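PDB 4RY1: periplasmic solute binding protein from Pectobacterium atrosepticum, which probably binds a sugar in the periplasm and hands it to an ABC-type importer, as bacterial solute-binding proteins of family 1 do. Local coordinates for residues 154-159 / 240-245; 17-22 / 317-322. All blocks are in the same frame, centred on the assembly; numbering follows the deposited sequence. Where two conformers were deposited one is given.

Contact 1 (154-159 / 240-245); sequences DSYYPL and NGELAG
Glu242 lays its aliphatic stem across the ring of Tyr156, CG sitting over one face, offset toward the rim, 4.0 Å from the ring centroid in a CH-pi contact. Its CG stands anti to the carbonyl carbon (chi1 -75°) and the chain then runs out extended, carrying the carboxylate past the ring to the side of Ser155; the ring and carboxylate planes are 69° apart. Two waters bridge Ser155 and Glu242: one donates to both Ser155 O and Glu242 OE1, the other joins Ser155 OG to Glu242 OE2. Asn240 backs the glutamate through an Asx turn, OD1 accepting from Glu242 N at 3.3 Å.

Deeper in, the backbones meet in a single parallel bridge between Tyr157 and Leu243. Tyr157 N donates to Glu242 O at 2.9 Å, and Tyr157 O accepts from Ala244 N at 2.9 Å. The side chains of Tyr157 and Leu243 run alongside each other in the same direction, CD1 of the ring 3.9 Å from Leu243 CD2; His216 stacks on this ring and Tyr223 meets it edge-to-face. The bridge thus ties the loop after helix 138-152 to the lead-in of strand 245-249, with helix 124-130 against Tyr156, Pro158 and Ala244, and Phe148 of helix 138-152 against Pro158 and Ala244.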
loop_
_atom_site.group_PDB
_atom_site.type_symbol
_atom_site.label_atom_id
_atom_site.label_comp_id
_atom_site.label_asym_id
_atom_site.label_seq_id
_atom_site.Cartn_x
_atom_site.Cartn_y
_atom_site.Cartn_z
ATOM N N ASP A 154 14.268 -26.554 1.935
ATOM C CA ASP A 154 13.106 -26.246 1.103
ATOM C C ASP A 154 12.066 -25.314 1.775
ATOM O O ASP A 154 11.265 -24.687 1.091
ATOM C CB ASP A 154 12.454 -27.561 0.682
ATOM C CG ASP A 154 11.484 -27.387 -0.437
ATOM O OD1 ASP A 154 11.846 -26.690 -1.424
ATOM O OD2 ASP A 154 10.412 -27.954 -0.357
ATOM N N SER A 155 12.073 -25.234 3.106
ATOM C CA SER A 155 11.139 -24.336 3.831
ATOM C C SER A 155 11.496 -22.855 3.738
ATOM O O SER A 155 10.664 -22.005 4.036
ATOM C CB SER A 155 11.078 -24.699 5.314
ATOM O OG SER A 155 10.379 -25.904 5.514
ATOM N N TYR A 156 12.751 -22.568 3.379
ATOM C CA TYR A 156 13.313 -21.215 3.415
ATOM C C TYR A 156 13.314 -20.514 2.075
ATOM O O TYR A 156 13.773 -21.065 1.083
ATOM C CB TYR A 156 14.744 -21.282 3.944
ATOM C CG TYR A 156 14.753 -21.604 5.424
ATOM C CD1 TYR A 156 14.704 -22.918 5.884
ATOM C CD2 TYR A 156 14.762 -20.584 6.364
ATOM C CE1 TYR A 156 14.684 -23.201 7.251
ATOM C CE2 TYR A 156 14.733 -20.849 7.717
ATOM C CZ TYR A 156 14.697 -22.157 8.163
ATOM O OH TYR A 156 14.682 -22.412 9.519
ATOM N N TYR A 157 12.844 -19.264 2.082
ATOM C CA TYR A 157 12.699 -18.479 0.856
ATOM C C TYR A 157 13.173 -17.049 1.080
ATOM O O TYR A 157 12.901 -16.470 2.134
ATOM C CB TYR A 157 11.232 -18.404 0.414
ATOM C CG TYR A 157 10.572 -19.724 0.073
ATOM C CD1 TYR A 157 10.067 -20.542 1.071
ATOM C CD2 TYR A 157 10.443 -20.143 -1.241
ATOM C CE1 TYR A 157 9.441 -21.745 0.768
ATOM C CE2 TYR A 157 9.820 -21.349 -1.565
ATOM C CZ TYR A 157 9.326 -22.147 -0.551
ATOM O OH TYR A 157 8.689 -23.308 -0.882
ATOM N N PRO A 158 13.820 -16.462 0.067
ATOM C CA PRO A 158 14.184 -15.038 0.109
ATOM C C PRO A 158 13.032 -14.081 0.403
ATOM O O PRO A 158 13.219 -13.052 1.070
ATOM C CB PRO A 158 14.708 -14.787 -1.316
ATOM C CG PRO A 158 15.333 -16.085 -1.685
ATOM C CD PRO A 158 14.432 -17.134 -1.105
ATOM N N LEU A 159 11.864 -14.434 -0.116
ATOM C CA LEU A 159 10.726 -13.519 -0.207
ATOM C C LEU A 159 9.402 -14.269 -0.070
ATOM O O LEU A 159 9.228 -15.337 -0.660
ATOM C CB LEU A 159 10.801 -12.828 -1.574
ATOM C CG LEU A 159 9.770 -11.785 -1.980
ATOM C CD1 LEU A 159 9.808 -10.633 -1.002
ATOM C CD2 LEU A 159 9.982 -11.315 -3.421
ATOM N N ASN A 240 8.774 -17.085 12.197
ATOM C CA ASN A 240 10.038 -17.743 12.519
ATOM C C ASN A 240 11.176 -17.606 11.485
ATOM O O ASN A 240 12.201 -18.284 11.581
ATOM C CB ASN A 240 9.803 -19.194 12.917
ATOM C CG ASN A 240 9.658 -20.117 11.735
ATOM O OD1 ASN A 240 9.694 -19.702 10.574
ATOM N ND2 ASN A 240 9.494 -21.393 12.029
ATOM N N GLY A 241 11.005 -16.723 10.509
ATOM C CA GLY A 241 12.088 -16.387 9.590
ATOM C C GLY A 241 12.305 -17.284 8.397
ATOM O O GLY A 241 13.292 -17.119 7.675
ATOM N N GLU A 242 11.386 -18.223 8.163
ATOM C CA GLU A 242 11.472 -19.065 6.958
ATOM C C GLU A 242 11.213 -18.260 5.676
ATOM O O GLU A 242 11.825 -18.483 4.633
ATOM C CB GLU A 242 10.494 -20.237 7.039
ATOM C CG GLU A 242 10.977 -21.322 7.992
ATOM C CD GLU A 242 9.940 -22.353 8.353
ATOM O OE1 GLU A 242 8.836 -22.337 7.783
ATOM O OE2 GLU A 242 10.264 -23.189 9.226
ATOM N N LEU A 243 10.235 -17.371 5.751
ATOM C CA LEU A 243 10.015 -16.372 4.695
ATOM C C LEU A 243 10.805 -15.134 5.070
ATOM O O LEU A 243 10.473 -14.430 6.027
ATOM C CB LEU A 243 8.532 -16.046 4.548
ATOM C CG LEU A 243 7.575 -17.216 4.299
ATOM C CD1 LEU A 243 6.135 -16.739 4.298
ATOM C CD2 LEU A 243 7.922 -17.910 2.995
ATOM N N ALA A 244 11.856 -14.887 4.305
ATOM C CA ALA A 244 12.906 -13.971 4.730
ATOM C C ALA A 244 12.791 -12.557 4.151
ATOM O O ALA A 244 13.710 -11.753 4.261
ATOM C CB ALA A 244 14.267 -14.552 4.421
ATOM N N GLY A 245 11.650 -12.243 3.570
ATOM C CA GLY A 245 11.451 -10.942 2.967
ATOM C C GLY A 245 9.992 -10.715 2.670
ATOM O O GLY A 245 9.245 -11.665 2.465
HETATM O O HOH W 1 8.236 -22.394 5.128
HETATM O O HOH W 2 9.755 -25.801 8.344
#

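Contact 2 (17-22 / 317-322); sequences EATLAA and KALGLQ
Residues 17-22 form part of helix 13-29 and meet the last turn of helix 313-319, the backbones coming closest at Ala18 and Leu319, whose CA atoms are 5.0 Å apart. The helix on the first side follows strand 3-10 and leads to the parallel strand 33-40, so it is the crossover helix of a beta-alpha-beta unit, and this is a close helix-to-helix packing on small residues. Beyond Leu319 the second chain reverses through a type II' beta turn, with Gly320 at positive phi, closed by Gln322 N donating to Leu319 O.

Alanines make the close approach possible. The methyl of Ala318 points at the first helix and settles against its backbone, 3.6 Å from Ala22 N, with the CB atoms of Ala21 and Ala22 also touching it. In return, Ala18 CB rests on Ala318 O at the helix end (3.4 Å) and on CG of Gln322 (3.8 Å), the last residue of the turn. Leu319 works alongside: with CG anti to the carbonyl carbon (chi1 -74°), its branch swings back to the helix, CG reaching Ala22 CB. Met309 of helix 299-310 packs on Thr19, Ala22 and Leu319, adding a third helix to this buried side. Arg15, one turn ahead on the first helix, joins the two segments by a further route, accepting through its backbone O from the Thr19 hydroxyl and donating from NE to Gln322 O. The Leu319 and Thr19 side chains cross obliquely, with Leu319 CD2 3.7 Å from Thr19 OG1.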
loop_
_atom_site.group_PDB
_atom_site.type_symbol
_atom_site.label_atom_id
_atom_site.label_comp_id
_atom_site.label_asym_id
_atom_site.label_seq_id
_atom_site.Cartn_x
_atom_site.Cartn_y
_atom_site.Cartn_z
ATOM N N GLU A 17 -6.225 3.044 19.304
ATOM C CA GLU A 17 -5.944 3.809 20.529
ATOM C C GLU A 17 -5.432 5.214 20.198
ATOM O O GLU A 17 -5.843 6.211 20.780
ATOM C CB GLU A 17 -4.943 3.080 21.422
ATOM C CG GLU A 17 -4.673 3.836 22.727
ATOM C CD GLU A 17 -3.469 3.311 23.482
ATOM O OE1 GLU A 17 -3.077 2.132 23.321
ATOM O OE2 GLU A 17 -2.867 4.099 24.242
ATOM N N ALA A 18 -4.507 5.272 19.265
ATOM C CA ALA A 18 -3.854 6.528 18.946
ATOM C C ALA A 18 -4.845 7.486 18.311
ATOM O O ALA A 18 -4.799 8.695 18.529
ATOM C CB ALA A 18 -2.687 6.263 18.022
ATOM N N THR A 19 -5.739 6.940 17.457
ATOM C CA THR A 19 -6.745 7.797 16.808
ATOM C C THR A 19 -7.752 8.341 17.845
ATOM O O THR A 19 -8.131 9.524 17.840
ATOM C CB THR A 19 -7.451 7.045 15.689
ATOM O OG1 THR A 19 -6.471 6.533 14.784
ATOM C CG2 THR A 19 -8.399 7.951 14.936
ATOM N N LEU A 20 -8.158 7.476 18.763
ATOM C CA LEU A 20 -8.974 7.919 19.904
ATOM C C LEU A 20 -8.258 8.999 20.745
ATOM O O LEU A 20 -8.884 9.986 21.199
ATOM C CB LEU A 20 -9.421 6.729 20.768
ATOM C CG LEU A 20 -10.762 6.095 20.395
ATOM C CD1 LEU A 20 -11.910 7.064 20.643
ATOM C CD2 LEU A 20 -10.780 5.628 18.960
ATOM N N ALA A 21 -6.950 8.819 20.968
ATOM C CA ALA A 21 -6.147 9.819 21.707
ATOM C C ALA A 21 -6.210 11.163 20.973
ATOM O O ALA A 21 -6.355 12.225 21.581
ATOM C CB ALA A 21 -4.711 9.356 21.824
ATOM N N ALA A 22 -6.078 11.117 19.651
ATOM C CA ALA A 22 -6.148 12.356 18.866
ATOM C C ALA A 22 -7.519 13.018 18.977
ATOM O O ALA A 22 -7.629 14.232 19.100
ATOM C CB ALA A 22 -5.792 12.105 17.409
ATOM N N LYS A 317 1.324 14.255 17.822
ATOM C CA LYS A 317 1.949 13.422 18.851
ATOM C C LYS A 317 1.066 12.229 19.219
ATOM O O LYS A 317 1.548 11.125 19.433
ATOM C CB LYS A 317 2.291 14.263 20.065
ATOM C CG LYS A 317 3.482 15.167 19.800
ATOM C CD LYS A 317 3.887 15.903 21.064
ATOM C CE LYS A 317 2.925 16.994 21.446
ATOM N NZ LYS A 317 3.415 17.654 22.694
ATOM N N ALA A 318 -0.248 12.445 19.241
ATOM C CA ALA A 318 -1.158 11.353 19.575
ATOM C C ALA A 318 -1.075 10.222 18.556
ATOM O O ALA A 318 -1.047 9.055 18.911
ATOM C CB ALA A 318 -2.588 11.872 19.689
ATOM N N LEU A 319 -1.075 10.591 17.285
ATOM C CA LEU A 319 -1.074 9.599 16.209
ATOM C C LEU A 319 0.288 8.968 15.964
ATOM O O LEU A 319 0.376 7.851 15.485
ATOM C CB LEU A 319 -1.602 10.200 14.910
ATOM C CG LEU A 319 -3.111 10.396 14.917
ATOM C CD1 LEU A 319 -3.608 11.212 13.738
ATOM C CD2 LEU A 319 -3.802 9.040 14.895
ATOM N N GLY A 320 1.344 9.705 16.268
ATOM C CA GLY A 320 2.703 9.225 16.010
ATOM C C GLY A 320 2.830 8.668 14.616
ATOM O O GLY A 320 2.438 9.313 13.631
ATOM N N LEU A 321 3.422 7.486 14.521
ATOM C CA LEU A 321 3.660 6.828 13.233
ATOM C C LEU A 321 2.607 5.759 12.898
ATOM O O LEU A 321 2.814 4.962 11.988
ATOM C CB LEU A 321 5.054 6.191 13.204
ATOM C CG LEU A 321 6.178 7.232 13.265
ATOM C CD1 LEU A 321 7.525 6.538 13.416
ATOM C CD2 LEU A 321 6.219 8.084 12.003
ATOM N N GLN A 322 1.463 5.798 13.565
ATOM C CA GLN A 322 0.444 4.767 13.371
ATOM C C GLN A 322 -0.239 4.778 12.000
ATOM O O GLN A 322 -0.856 3.779 11.633
ATOM C CB GLN A 322 -0.606 4.883 14.467
ATOM C CG GLN A 322 -0.070 4.544 15.847
ATOM C CD GLN A 322 0.427 3.127 15.938
ATOM O OE1 GLN A 322 -0.200 2.215 15.447
ATOM N NE2 GLN A 322 1.589 2.955 16.563
#

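How the contacts relate
The two contacts lie far apart in a single chain, their centres 33 Å from each other and their nearest atoms about 20 Å apart. Along the sequence 17-22 comes first, then 154-159 and 240-245, and 317-322 last, so contact 2 brackets both halves of contact 1. Contact 2 packs beside strand 3-10, while contact 1 leads into strand 245-249; these strands lie in different parts of a branched strand network joined through the long strands 107-123 and 284-292. Consistent with the two-lobed architecture of periplasmic binding proteins, contact 2 brings the chain back to helix 13-29 after some 295 residues, probably in the N-terminal lobe, while contact 1 joins segments 81 residues apart, probably in the other lobe.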